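Local coordinates for TRAP dicarboxylate transporter-DctP subunit (Marinobacter aquaeolei, PDB 4PFI), which probably binds a solute, possibly a carboxylate, in the periplasm and delivers it to a TRAP-type membrane transporter, at residues F98-H103 with F245-V250; F154-W159 with E277-Q282; R178-T183 with P198-F203; A188-S193 with L317-R322. All blocks are in the same frame, centred on the assembly; numbering follows the deposited sequence.

Contact 1 of 4, residues F98-H103 with F245-V250; sequences FASPGH and FIASVV
Phe98 and Val249 lean on each other on one face of an antiparallel strand pair, the ring meeting the branched side chain at a slant. Val249 holds CG1 anti to its backbone N (chi1 175°), which makes CG2 the bump that presses on the ring, 3.4 Å from Phe98 CE1. At CD1 the same ring meets the much smaller Ala247 CB (3.9 Å), so one aromatic bridges two alternate residues of the other strand and rests in the shallow trough between them, with the carbonyl Ser248 O beside it, 3.5 Å from Phe98 CD1. With an alanine at Phe98 this trough would probably stay unfilled, and Phe40 and Tyr53 would lose the ring they pack against.

On the other face Ala99 and Ser248 stand close together, CB to CB 4.3 Å. Their backbones exchange two hydrogen bonds, Ala99 N to Ser248 O and Ser248 N to Ala99 O, each 2.7 Å with 154° at the hydrogen. Ser248 O also receives a CA-H contact from Phe98 CA (3.1 Å).

Past Ala99 the ladder ends. Ser100 OG lies against Ala247 CB while hydrogen-bonding to Glu43, and Pro101, which has no N-H to give, places ring atom CD 3.3 Å from Ile246 O.

The two strands are neighbours in the mixed sheet. Strand 96-99 has strand 37-41 on its other side, and strand 244-252 pairs with strand 149-164 beyond it. Helix 49-65 lies along the Phe98 and Ala247 face, where Gln50 touches both residues and Tyr53 meets the Phe98 ring.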
loop_
_atom_site.group_PDB
_atom_site.type_symbol
_atom_site.label_atom_id
_atom_site.label_comp_id
_atom_site.label_asym_id
_atom_site.label_seq_id
_atom_site.Cartn_x
_atom_site.Cartn_y
_atom_site.Cartn_z
ATOM N N PHE A 98 5.727 -9.535 0.021
ATOM C CA PHE A 98 4.780 -8.452 0.071
ATOM C C PHE A 98 4.168 -8.318 -1.315
ATOM O O PHE A 98 4.831 -8.533 -2.330
ATOM C CB PHE A 98 5.480 -7.159 0.478
ATOM C CG PHE A 98 5.572 -6.973 1.966
ATOM C CD1 PHE A 98 4.433 -6.683 2.706
ATOM C CD2 PHE A 98 6.783 -7.072 2.628
ATOM C CE1 PHE A 98 4.502 -6.507 4.075
ATOM C CE2 PHE A 98 6.843 -6.886 3.991
ATOM C CZ PHE A 98 5.700 -6.605 4.712
ATOM N N ALA A 99 2.894 -7.964 -1.359
ATOM C CA ALA A 99 2.223 -7.698 -2.627
ATOM C C ALA A 99 1.266 -6.547 -2.400
ATOM O O ALA A 99 0.358 -6.638 -1.582
ATOM C CB ALA A 99 1.464 -8.927 -3.121
ATOM N N SER A 100 1.490 -5.452 -3.109
ATOM C CA SER A 100 0.594 -4.303 -3.076
ATOM C C SER A 100 -0.528 -4.401 -4.128
ATOM O O SER A 100 -0.483 -5.261 -5.021
ATOM C CB SER A 100 1.433 -3.055 -3.269
ATOM O OG SER A 100 2.398 -2.989 -2.220
ATOM N N PRO A 101 -1.558 -3.544 -4.010
ATOM C CA PRO A 101 -2.690 -3.607 -4.954
ATOM C C PRO A 101 -2.247 -3.428 -6.403
ATOM O O PRO A 101 -2.751 -4.152 -7.260
ATOM C CB PRO A 101 -3.609 -2.470 -4.487
ATOM C CG PRO A 101 -3.326 -2.351 -3.007
ATOM C CD PRO A 101 -1.825 -2.618 -2.895
ATOM N N GLY A 102 -1.296 -2.533 -6.667
ATOM C CA GLY A 102 -0.761 -2.390 -8.013
ATOM C C GLY A 102 -0.285 -3.688 -8.664
ATOM O O GLY A 102 -0.567 -3.949 -9.833
ATOM N N HIS A 103 0.429 -4.516 -7.913
ATOM C CA HIS A 103 0.994 -5.764 -8.442
ATOM C C HIS A 103 -0.017 -6.915 -8.515
ATOM O O HIS A 103 0.299 -7.995 -9.013
ATOM C CB HIS A 103 2.183 -6.203 -7.574
ATOM C CG HIS A 103 3.402 -5.363 -7.767
ATOM N ND1 HIS A 103 3.882 -4.512 -6.788
ATOM C CD2 HIS A 103 4.229 -5.215 -8.830
ATOM C CE1 HIS A 103 4.951 -3.887 -7.240
ATOM N NE2 HIS A 103 5.188 -4.296 -8.480
ATOM N N PHE A 245 -1.512 3.493 1.952
ATOM C CA PHE A 245 -0.793 2.414 1.284
ATOM C C PHE A 245 -0.949 1.176 2.136
ATOM O O PHE A 245 -0.472 1.148 3.259
ATOM C CB PHE A 245 0.698 2.698 1.276
ATOM C CG PHE A 245 1.387 2.463 -0.026
ATOM C CD1 PHE A 245 0.724 2.623 -1.241
ATOM C CD2 PHE A 245 2.765 2.202 -0.045
ATOM C CE1 PHE A 245 1.413 2.478 -2.465
ATOM C CE2 PHE A 245 3.469 2.061 -1.269
ATOM C CZ PHE A 245 2.790 2.197 -2.476
ATOM N N ILE A 246 -1.581 0.147 1.590
ATOM C CA ILE A 246 -1.786 -1.105 2.298
ATOM C C ILE A 246 -1.136 -2.215 1.497
ATOM O O ILE A 246 -1.547 -2.466 0.359
ATOM C CB ILE A 246 -3.274 -1.425 2.383
ATOM C CG1 ILE A 246 -4.039 -0.260 3.028
ATOM C CG2 ILE A 246 -3.498 -2.737 3.155
ATOM C CD1 ILE A 246 -3.649 -0.002 4.476
ATOM N N ALA A 247 -0.135 -2.889 2.061
ATOM C CA ALA A 247 0.534 -3.991 1.369
ATOM C C ALA A 247 0.051 -5.341 1.923
ATOM O O ALA A 247 -0.254 -5.443 3.110
ATOM C CB ALA A 247 2.028 -3.869 1.532
ATOM N N SER A 248 -0.020 -6.362 1.060
ATOM C CA SER A 248 -0.399 -7.727 1.452
ATOM C C SER A 248 0.823 -8.540 1.801
ATOM O O SER A 248 1.853 -8.418 1.133
ATOM C CB SER A 248 -1.054 -8.469 0.272
ATOM O OG SER A 248 -2.441 -8.282 0.209
ATOM N N VAL A 249 0.714 -9.407 2.802
ATOM C CA VAL A 249 1.714 -10.465 2.971
ATOM C C VAL A 249 1.120 -11.770 2.451
ATOM O O VAL A 249 0.087 -12.225 2.930
ATOM C CB VAL A 249 2.168 -10.642 4.446
ATOM C CG1 VAL A 249 3.131 -11.840 4.571
ATOM C CG2 VAL A 249 2.819 -9.369 4.980
ATOM N N VAL A 250 1.765 -12.372 1.463
ATOM C CA VAL A 250 1.250 -13.604 0.866
ATOM C C VAL A 250 2.255 -14.752 0.967
ATOM O O VAL A 250 3.460 -14.540 1.115
ATOM C CB VAL A 250 0.881 -13.400 -0.633
ATOM C CG1 VAL A 250 -0.271 -12.430 -0.766
ATOM C CG2 VAL A 250 2.101 -12.955 -1.439
#

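Contact 2 of 4, residues F154-W159 with E277-Q282; sequences FVPEGW and EAWTLQ
Trp279 spreads one indole face beneath Pro156, whose CG stands 3.5 Å from the centroid of the five-membered ring and only 8° off its normal, a CH-pi contact directly over the face. Pro156 CB extends the overlap toward the six-membered ring, reaching 3.9 Å from Trp279 CE2. The indole is swung under the proline because its CG lies anti to the carbonyl carbon (chi1 -76°). Gln124, Arg128 and Leu131 of helix 124-132, together with Arg244, also touch the Trp279 side chain. A serine in place of Trp279 would probably strip Pro156 of its aromatic bed and open a gap between the strand and helices 263-296 and 124-132.

Beside the stack, Ala278 CB rests against both Val155 CG1 (3.8 Å) and Pro156 CD (3.9 Å), letting the helix come close to the strand; the axes approach to 7.6 Å and cross at -23°.

Gln282, its chain bent at chi2, packs CB and CG on the carbonyls of Glu157 and Pro156 and curls its amide back so that OE1 lies 3.4 Å from Gly158 CA. Gly158 adopts backbone angles at which a CB would be jammed against the carbonyl before it. Asn286 ND2, one turn further along the helix, adds a polar link, hydrogen-bonding to both Gln282 OE1 and Glu157 O.

The helix is the long one, 263-296, characteristic of TRAP solute-binding proteins. With no hydrogen bond joining the two segments directly, the fit of this helix to the strand depends on shape and on apolar and CH-pi contact.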
loop_
_atom_site.group_PDB
_atom_site.type_symbol
_atom_site.label_atom_id
_atom_site.label_comp_id
_atom_site.label_asym_id
_atom_site.label_seq_id
_atom_site.Cartn_x
_atom_site.Cartn_y
_atom_site.Cartn_z
ATOM N N PHE A 154 -2.681 -7.985 6.143
ATOM C CA PHE A 154 -2.451 -6.682 5.549
ATOM C C PHE A 154 -1.527 -5.840 6.435
ATOM O O PHE A 154 -1.586 -5.934 7.660
ATOM C CB PHE A 154 -3.797 -5.978 5.329
ATOM C CG PHE A 154 -4.704 -6.703 4.354
ATOM C CD1 PHE A 154 -4.310 -6.901 3.043
ATOM C CD2 PHE A 154 -5.934 -7.230 4.764
ATOM C CE1 PHE A 154 -5.125 -7.583 2.157
ATOM C CE2 PHE A 154 -6.757 -7.916 3.865
ATOM C CZ PHE A 154 -6.356 -8.092 2.569
ATOM N N VAL A 155 -0.675 -5.032 5.808
ATOM C CA VAL A 155 0.225 -4.134 6.519
ATOM C C VAL A 155 0.167 -2.684 5.997
ATOM O O VAL A 155 0.296 -2.451 4.800
ATOM C CB VAL A 155 1.667 -4.629 6.406
ATOM C CG1 VAL A 155 2.589 -3.719 7.195
ATOM C CG2 VAL A 155 1.762 -6.091 6.891
ATOM N N PRO A 156 -0.008 -1.706 6.901
ATOM C CA PRO A 156 -0.048 -0.273 6.548
ATOM C C PRO A 156 1.351 0.287 6.220
ATOM O O PRO A 156 2.299 -0.053 6.933
ATOM C CB PRO A 156 -0.580 0.383 7.831
ATOM C CG PRO A 156 -0.063 -0.526 8.954
ATOM C CD PRO A 156 -0.074 -1.933 8.358
ATOM N N GLU A 157 1.499 1.093 5.163
ATOM C CA GLU A 157 2.796 1.739 4.873
ATOM C C GLU A 157 2.686 3.251 5.013
ATOM O O GLU A 157 3.684 3.975 4.959
ATOM C CB GLU A 157 3.341 1.351 3.500
ATOM C CG GLU A 157 3.203 -0.121 3.228
ATOM C CD GLU A 157 3.867 -0.577 1.929
ATOM O OE1 GLU A 157 3.133 -0.838 0.944
ATOM O OE2 GLU A 157 5.118 -0.698 1.887
ATOM N N GLY A 158 1.475 3.734 5.239
ATOM C CA GLY A 158 1.294 5.129 5.560
ATOM C C GLY A 158 0.215 5.791 4.730
ATOM O O GLY A 158 -0.254 5.236 3.733
ATOM N N TRP A 159 -0.212 6.969 5.165
ATOM C CA TRP A 159 -1.132 7.775 4.397
ATOM C C TRP A 159 -0.542 8.101 3.020
ATOM O O TRP A 159 0.595 8.571 2.932
ATOM C CB TRP A 159 -1.367 9.080 5.146
ATOM C CG TRP A 159 -2.371 8.993 6.241
ATOM C CD1 TRP A 159 -2.154 9.180 7.564
ATOM C CD2 TRP A 159 -3.766 8.684 6.098
ATOM N NE1 TRP A 159 -3.331 9.001 8.269
ATOM C CE2 TRP A 159 -4.334 8.700 7.392
ATOM C CE3 TRP A 159 -4.584 8.401 5.001
ATOM C CZ2 TRP A 159 -5.686 8.446 7.623
ATOM C CZ3 TRP A 159 -5.926 8.138 5.230
ATOM C CH2 TRP A 159 -6.466 8.170 6.535
ATOM N N GLU A 277 2.579 -3.201 15.710
ATOM C CA GLU A 277 3.889 -2.569 15.613
ATOM C C GLU A 277 4.048 -1.903 14.241
ATOM O O GLU A 277 4.719 -0.893 14.107
ATOM C CB GLU A 277 4.981 -3.622 15.833
ATOM C CG GLU A 277 6.397 -3.154 15.522
ATOM C CD GLU A 277 7.076 -2.443 16.687
ATOM O OE1 GLU A 277 6.505 -2.421 17.806
ATOM O OE2 GLU A 277 8.196 -1.912 16.481
ATOM N N ALA A 278 3.426 -2.479 13.219
ATOM C CA ALA A 278 3.509 -1.917 11.880
ATOM C C ALA A 278 2.880 -0.519 11.843
ATOM O O ALA A 278 3.380 0.352 11.167
ATOM C CB ALA A 278 2.829 -2.829 10.874
ATOM N N TRP A 279 1.783 -0.318 12.567
ATOM C CA TRP A 279 1.162 0.990 12.608
ATOM C C TRP A 279 2.121 1.995 13.217
ATOM O O TRP A 279 2.160 3.153 12.816
ATOM C CB TRP A 279 -0.155 0.962 13.363
ATOM C CG TRP A 279 -1.218 0.352 12.518
ATOM C CD1 TRP A 279 -1.565 -0.980 12.460
ATOM C CD2 TRP A 279 -2.074 1.027 11.592
ATOM N NE1 TRP A 279 -2.571 -1.159 11.550
ATOM C CE2 TRP A 279 -2.906 0.053 11.005
ATOM C CE3 TRP A 279 -2.226 2.360 11.207
ATOM C CZ2 TRP A 279 -3.876 0.369 10.059
ATOM C CZ3 TRP A 279 -3.189 2.673 10.250
ATOM C CH2 TRP A 279 -4.000 1.685 9.693
ATOM N N THR A 280 2.940 1.530 14.147
ATOM C CA THR A 280 3.865 2.421 14.820
ATOM C C THR A 280 5.127 2.654 13.996
ATOM O O THR A 280 5.662 3.747 13.992
ATOM C CB THR A 280 4.238 1.886 16.206
ATOM O OG1 THR A 280 3.059 1.851 17.030
ATOM C CG2 THR A 280 5.321 2.773 16.856
ATOM N N LEU A 281 5.598 1.633 13.295
ATOM C CA LEU A 281 6.785 1.775 12.465
ATOM C C LEU A 281 6.516 2.759 11.342
ATOM O O LEU A 281 7.361 3.597 11.015
ATOM C CB LEU A 281 7.163 0.435 11.851
ATOM C CG LEU A 281 7.877 -0.541 12.788
ATOM C CD1 LEU A 281 7.854 -1.947 12.199
ATOM C CD2 LEU A 281 9.316 -0.074 13.043
ATOM N N GLN A 282 5.334 2.690 10.748
ATOM C CA GLN A 282 5.113 3.523 9.585
ATOM C C GLN A 282 4.886 4.966 10.014
ATOM O O GLN A 282 5.376 5.872 9.350
ATOM C CB GLN A 282 3.993 2.996 8.667
ATOM C CG GLN A 282 2.617 2.993 9.273
ATOM C CD GLN A 282 2.028 4.374 9.333
ATOM O OE1 GLN A 282 2.553 5.308 8.733
ATOM N NE2 GLN A 282 0.948 4.524 10.073
#

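Contact 3 of 4, residues R178-T183 with P198-F203; sequences RFRTMT and PVQTPF
Thr181 and Val199 anchor the tight half of the contact. A parallel ladder forms here, Thr181 N donating to Val199 O (3.1 Å) and, one step back, Val199 N to Phe179 O (3.0 Å). Thr181 sets OG1 between its backbone N and carbonyl carbon (chi1 64°), which turns CG2 to lie alongside Pro198 CB, 3.7 Å apart. Gln200 NE2 donates to Thr181 OG1 (3.3 Å), the oxygen lying close to the amide plane, and OG1 gives its own proton to Met182 O. Behind Thr181 and Phe179 packs the Phe191 ring of helix 185-192.

These are the two parallel strands of a beta-alpha-beta crossover: strand 178-180, helix 185-192, strand 197-199. Where the strands end, Arg180 reaches over the loop that follows Val199, by packing. Its NH2 donates to Thr181 O (2.7 Å), helping to steer the guanidinium, one face of which covers the peptide between Gln200 and Thr201, though its exact placement beside Thr201 is doubtful. Phe203 CD1 lies 3.3 Å from Arg180 NH1, the ring plane turned 76° from the guanidinium. In related TRAP binding proteins an arginine at this strand end meets the solute's carboxylate; Arg180 may do likewise, though this structure is the apo open form.

The outer side is looser. Arg178, bent at chi2 and chi3, lays its guanidinium flat over Val199 CG1, with the methyl 3.7 Å from CZ, while NH1 forms a salt bridge with Asp197. Exposed Gln200 rests its CG against Thr183 CA at 3.8 Å.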
loop_
_atom_site.group_PDB
_atom_site.type_symbol
_atom_site.label_atom_id
_atom_site.label_comp_id
_atom_site.label_asym_id
_atom_site.label_seq_id
_atom_site.Cartn_x
_atom_site.Cartn_y
_atom_site.Cartn_z
ATOM N N ARG A 178 -2.013 16.116 -15.557
ATOM C CA ARG A 178 -1.497 14.754 -15.701
ATOM C C ARG A 178 -0.984 14.335 -14.334
ATOM O O ARG A 178 -0.046 14.931 -13.805
ATOM C CB ARG A 178 -0.362 14.689 -16.729
ATOM C CG ARG A 178 -0.789 15.046 -18.130
ATOM C CD ARG A 178 -1.152 13.785 -18.882
ATOM N NE ARG A 178 0.037 13.162 -19.436
ATOM C CZ ARG A 178 0.025 12.224 -20.381
ATOM N NH1 ARG A 178 -1.124 11.787 -20.898
ATOM N NH2 ARG A 178 1.185 11.736 -20.814
ATOM N N PHE A 179 -1.611 13.328 -13.750
ATOM C CA PHE A 179 -1.329 12.966 -12.371
ATOM C C PHE A 179 -0.997 11.476 -12.300
ATOM O O PHE A 179 -1.737 10.657 -12.827
ATOM C CB PHE A 179 -2.536 13.327 -11.460
ATOM C CG PHE A 179 -2.197 13.348 -9.981
ATOM C CD1 PHE A 179 -1.648 14.480 -9.387
ATOM C CD2 PHE A 179 -2.390 12.209 -9.194
ATOM C CE1 PHE A 179 -1.313 14.483 -8.018
ATOM C CE2 PHE A 179 -2.056 12.208 -7.818
ATOM C CZ PHE A 179 -1.518 13.333 -7.234
ATOM N N ARG A 180 0.124 11.126 -11.665
ATOM C CA ARG A 180 0.599 9.737 -11.641
ATOM C C ARG A 180 0.033 8.950 -10.432
ATOM O O ARG A 180 0.251 9.290 -9.267
ATOM C CB ARG A 180 2.137 9.711 -11.760
ATOM C CG ARG A 180 2.886 8.593 -11.052
ATOM C CD ARG A 180 2.554 7.270 -11.529
ATOM N NE ARG A 180 3.667 6.335 -11.397
ATOM C CZ ARG A 180 3.543 5.008 -11.235
ATOM N NH1 ARG A 180 4.629 4.251 -11.176
ATOM N NH2 ARG A 180 2.358 4.414 -11.132
ATOM N N THR A 181 -0.733 7.911 -10.741
ATOM C CA THR A 181 -1.527 7.185 -9.761
ATOM C C THR A 181 -0.947 5.791 -9.580
ATOM O O THR A 181 -0.070 5.391 -10.341
ATOM C CB THR A 181 -2.991 6.998 -10.267
ATOM O OG1 THR A 181 -2.999 6.176 -11.446
ATOM C CG2 THR A 181 -3.657 8.332 -10.577
HETATM N N MSE A 182 -1.452 5.036 -8.600
HETATM C CA MSE A 182 -1.119 3.610 -8.502
HETATM C C MSE A 182 -1.611 2.928 -9.782
HETATM O O MSE A 182 -2.541 3.395 -10.452
HETATM C CB MSE A 182 -1.769 2.972 -7.254
HETATM C CG MSE A 182 -1.181 3.449 -5.902
HETATM SE SE MSE A 182 0.795 3.264 -5.790
HETATM C CE MSE A 182 1.280 5.016 -6.461
ATOM N N THR A 183 -1.009 1.804 -10.122
ATOM C CA THR A 183 -1.325 1.136 -11.378
ATOM C C THR A 183 -2.554 0.222 -11.272
ATOM O O THR A 183 -2.534 -0.936 -11.671
ATOM C CB THR A 183 -0.122 0.329 -11.871
ATOM O OG1 THR A 183 -0.413 -0.203 -13.176
ATOM C CG2 THR A 183 0.216 -0.805 -10.880
ATOM N N PRO A 198 -5.124 10.652 -15.366
ATOM C CA PRO A 198 -4.210 9.748 -14.658
ATOM C C PRO A 198 -3.261 8.968 -15.580
ATOM O O PRO A 198 -3.676 8.446 -16.603
ATOM C CB PRO A 198 -5.161 8.792 -13.948
ATOM C CG PRO A 198 -6.386 8.787 -14.794
ATOM C CD PRO A 198 -6.501 10.145 -15.402
ATOM N N VAL A 199 -1.986 8.896 -15.208
ATOM C CA VAL A 199 -0.993 8.083 -15.930
ATOM C C VAL A 199 -0.338 7.142 -14.942
ATOM O O VAL A 199 -0.375 7.387 -13.737
ATOM C CB VAL A 199 0.112 8.969 -16.542
ATOM C CG1 VAL A 199 -0.440 9.773 -17.698
ATOM C CG2 VAL A 199 0.651 9.906 -15.497
ATOM N N GLN A 200 0.255 6.066 -15.442
ATOM C CA GLN A 200 1.009 5.132 -14.623
ATOM C C GLN A 200 2.444 4.988 -15.139
ATOM O O GLN A 200 2.964 3.901 -15.312
ATOM C CB GLN A 200 0.317 3.786 -14.599
ATOM C CG GLN A 200 -1.071 3.859 -13.982
ATOM C CD GLN A 200 -2.061 4.338 -14.970
ATOM O OE1 GLN A 200 -2.104 3.830 -16.086
ATOM N NE2 GLN A 200 -2.854 5.334 -14.599
ATOM N N THR A 201 3.055 6.118 -15.399
ATOM C CA THR A 201 4.480 6.219 -15.705
ATOM C C THR A 201 5.395 5.422 -14.742
ATOM O O THR A 201 5.238 5.522 -13.521
ATOM C CB THR A 201 4.860 7.659 -15.575
ATOM O OG1 THR A 201 3.827 8.461 -16.172
ATOM C CG2 THR A 201 6.203 7.918 -16.250
ATOM N N PRO A 202 6.339 4.625 -15.290
ATOM C CA PRO A 202 7.300 3.839 -14.503
ATOM C C PRO A 202 8.077 4.715 -13.539
ATOM O O PRO A 202 8.481 5.836 -13.879
ATOM C CB PRO A 202 8.243 3.266 -15.560
ATOM C CG PRO A 202 7.446 3.260 -16.820
ATOM C CD PRO A 202 6.557 4.459 -16.737
ATOM N N PHE A 203 8.292 4.219 -12.328
ATOM C CA PHE A 203 8.827 5.062 -11.273
ATOM C C PHE A 203 10.166 5.698 -11.633
ATOM O O PHE A 203 10.428 6.838 -11.274
ATOM C CB PHE A 203 8.999 4.252 -10.002
ATOM C CG PHE A 203 8.081 4.655 -8.908
ATOM C CD1 PHE A 203 6.925 5.397 -9.163
ATOM C CD2 PHE A 203 8.369 4.287 -7.603
ATOM C CE1 PHE A 203 6.071 5.756 -8.127
ATOM C CE2 PHE A 203 7.529 4.644 -6.570
ATOM C CZ PHE A 203 6.380 5.375 -6.828
#

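Contact 4 of 4, residues A188-S193 with L317-R322; sequences AEAFRS and LPARQR
A salt-bridge network of Glu189, Arg192 and Arg322 links the two helices of this antiparallel pair, whose axes come within 8.5 Å at 148°. Glu189 OE1 serves both arginines unequally. Arg192 NH1, from the same helix, makes a 2.7 Å bond to it in the guanidinium plane, whereas Arg322 NH1 stands 3.5 Å away with the oxygen well out of its plane, an attraction of charges alone. The two NH1 groups come within 4.3 Å of each other, a closeness that the shared carboxylate probably offsets; Arg322 NE also has a salt bridge to Glu325.

Beneath the charges the packing is close. Glu189 CG, anti to its backbone N (chi1 -175°), lies 3.8 Å from Ala319 CA, and Ala319 CB nestles against Ala190 CA at the same distance. Ser193 OG touches Pro318 CB but donates its proton to Glu189 O (2.8 Å), which Ser193 N reaches from the other face of the carbonyl.

Pointing away from helix 318-339, Phe191 packs on Phe179 and Trp162. Ala188 and Arg192 touch Pro198 of strand 197-199. Helix 318-339 meets Leu116 through Ala319 and His117 through Arg320.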
loop_
_atom_site.group_PDB
_atom_site.type_symbol
_atom_site.label_atom_id
_atom_site.label_comp_id
_atom_site.label_asym_id
_atom_site.label_seq_id
_atom_site.Cartn_x
_atom_site.Cartn_y
_atom_site.Cartn_z
ATOM N N ALA A 188 -6.773 4.818 -10.752
ATOM C CA ALA A 188 -6.868 5.790 -11.845
ATOM C C ALA A 188 -8.208 6.535 -11.791
ATOM O O ALA A 188 -8.259 7.767 -11.894
ATOM C CB ALA A 188 -6.711 5.099 -13.190
ATOM N N GLU A 189 -9.286 5.779 -11.615
ATOM C CA GLU A 189 -10.633 6.341 -11.630
ATOM C C GLU A 189 -10.867 7.316 -10.488
ATOM O O GLU A 189 -11.624 8.267 -10.617
ATOM C CB GLU A 189 -11.690 5.237 -11.569
ATOM C CG GLU A 189 -13.092 5.781 -11.705
ATOM C CD GLU A 189 -13.309 6.518 -13.032
ATOM O OE1 GLU A 189 -12.493 6.347 -13.967
ATOM O OE2 GLU A 189 -14.302 7.271 -13.144
ATOM N N ALA A 190 -10.211 7.067 -9.368
ATOM C CA ALA A 190 -10.293 7.944 -8.211
ATOM C C ALA A 190 -9.910 9.379 -8.574
ATOM O O ALA A 190 -10.604 10.331 -8.197
ATOM C CB ALA A 190 -9.379 7.411 -7.113
ATOM N N PHE A 191 -8.803 9.528 -9.304
ATOM C CA PHE A 191 -8.284 10.854 -9.661
ATOM C C PHE A 191 -8.966 11.389 -10.931
ATOM O O PHE A 191 -9.113 12.595 -11.120
ATOM C CB PHE A 191 -6.761 10.801 -9.791
ATOM C CG PHE A 191 -6.057 10.733 -8.446
ATOM C CD1 PHE A 191 -5.851 11.893 -7.699
ATOM C CD2 PHE A 191 -5.656 9.514 -7.905
ATOM C CE1 PHE A 191 -5.249 11.836 -6.453
ATOM C CE2 PHE A 191 -5.058 9.461 -6.660
ATOM C CZ PHE A 191 -4.844 10.620 -5.937
ATOM N N ARG A 192 -9.418 10.485 -11.785
ATOM C CA ARG A 192 -10.218 10.889 -12.921
ATOM C C ARG A 192 -11.495 11.543 -12.394
ATOM O O ARG A 192 -12.014 12.466 -12.996
ATOM C CB ARG A 192 -10.531 9.686 -13.796
ATOM C CG ARG A 192 -10.944 10.025 -15.181
ATOM C CD ARG A 192 -11.169 8.736 -15.985
ATOM N NE ARG A 192 -9.918 8.099 -16.456
ATOM C CZ ARG A 192 -9.474 6.884 -16.105
ATOM N NH1 ARG A 192 -10.141 6.112 -15.251
ATOM N NH2 ARG A 192 -8.341 6.424 -16.612
ATOM N N SER A 193 -11.996 11.077 -11.257
ATOM C CA SER A 193 -13.202 11.678 -10.662
ATOM C C SER A 193 -13.022 13.167 -10.356
ATOM O O SER A 193 -13.964 13.933 -10.447
ATOM C CB SER A 193 -13.581 10.978 -9.362
ATOM O OG SER A 193 -13.816 9.608 -9.561
ATOM N N LEU A 317 -16.989 9.535 -5.321
ATOM C CA LEU A 317 -17.925 8.406 -5.318
ATOM C C LEU A 317 -17.851 7.497 -6.567
ATOM O O LEU A 317 -17.854 6.281 -6.442
ATOM C CB LEU A 317 -19.346 8.909 -5.076
ATOM C CG LEU A 317 -19.490 9.536 -3.677
ATOM C CD1 LEU A 317 -20.856 10.172 -3.491
ATOM C CD2 LEU A 317 -19.223 8.502 -2.565
ATOM N N PRO A 318 -17.709 8.084 -7.758
ATOM C CA PRO A 318 -17.643 7.319 -9.013
ATOM C C PRO A 318 -16.560 6.240 -9.070
ATOM O O PRO A 318 -16.740 5.286 -9.824
ATOM C CB PRO A 318 -17.359 8.394 -10.074
ATOM C CG PRO A 318 -17.899 9.651 -9.496
ATOM C CD PRO A 318 -17.685 9.537 -7.999
ATOM N N ALA A 319 -15.462 6.368 -8.329
ATOM C CA ALA A 319 -14.510 5.258 -8.258
ATOM C C ALA A 319 -15.120 4.016 -7.575
ATOM O O ALA A 319 -14.705 2.894 -7.844
ATOM C CB ALA A 319 -13.248 5.671 -7.561
ATOM N N ARG A 320 -16.109 4.223 -6.702
ATOM C CA ARG A 320 -16.788 3.107 -6.042
ATOM C C ARG A 320 -17.620 2.338 -7.055
ATOM O O ARG A 320 -17.632 1.112 -7.061
ATOM C CB ARG A 320 -17.643 3.594 -4.861
ATOM C CG ARG A 320 -16.761 4.013 -3.715
ATOM C CD ARG A 320 -17.487 4.616 -2.540
ATOM N NE ARG A 320 -16.546 5.324 -1.674
ATOM C CZ ARG A 320 -16.800 5.700 -0.424
ATOM N NH1 ARG A 320 -17.974 5.433 0.139
ATOM N NH2 ARG A 320 -15.857 6.343 0.269
ATOM N N GLN A 321 -18.279 3.085 -7.935
ATOM C CA GLN A 321 -19.087 2.505 -8.995
ATOM C C GLN A 321 -18.213 1.640 -9.905
ATOM O O GLN A 321 -18.504 0.476 -10.118
ATOM C CB GLN A 321 -19.758 3.626 -9.790
ATOM C CG GLN A 321 -20.612 3.163 -10.969
ATOM C CD GLN A 321 -21.129 4.328 -11.795
ATOM O OE1 GLN A 321 -21.711 5.277 -11.261
ATOM N NE2 GLN A 321 -20.892 4.278 -13.101
ATOM N N ARG A 322 -17.123 2.214 -10.415
ATOM C CA ARG A 322 -16.188 1.483 -11.283
ATOM C C ARG A 322 -15.650 0.240 -10.561
ATOM O O ARG A 322 -15.452 -0.805 -11.169
ATOM C CB ARG A 322 -15.033 2.395 -11.728
ATOM C CG ARG A 322 -13.851 1.671 -12.418
ATOM C CD ARG A 322 -14.218 1.019 -13.770
ATOM N NE ARG A 322 -15.098 1.861 -14.592
ATOM C CZ ARG A 322 -14.695 2.916 -15.312
ATOM N NH1 ARG A 322 -13.414 3.288 -15.320
ATOM N NH2 ARG A 322 -15.581 3.615 -16.025
#

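In the fold
From the N terminus, residues 98-103 open the first loop, which contact 1 closes at 245-250. Strand 154-159 starts contact 2 inside that loop but finds its helix at 277-282, so the two contacts cross; they also touch, because strands 149-164 and 244-252 are neighbours in the sheet. Contact 3 closes a short beta-alpha-beta loop nested within both, and meets contact 1 where Met182 packs on Phe245. Contact 4 starts on the helix of that unit and ends at 317-322, crossing the other three. Together the contacts tie the sheet to the long helix 263-296, and the crossover unit to helix 318-339 near the C terminus.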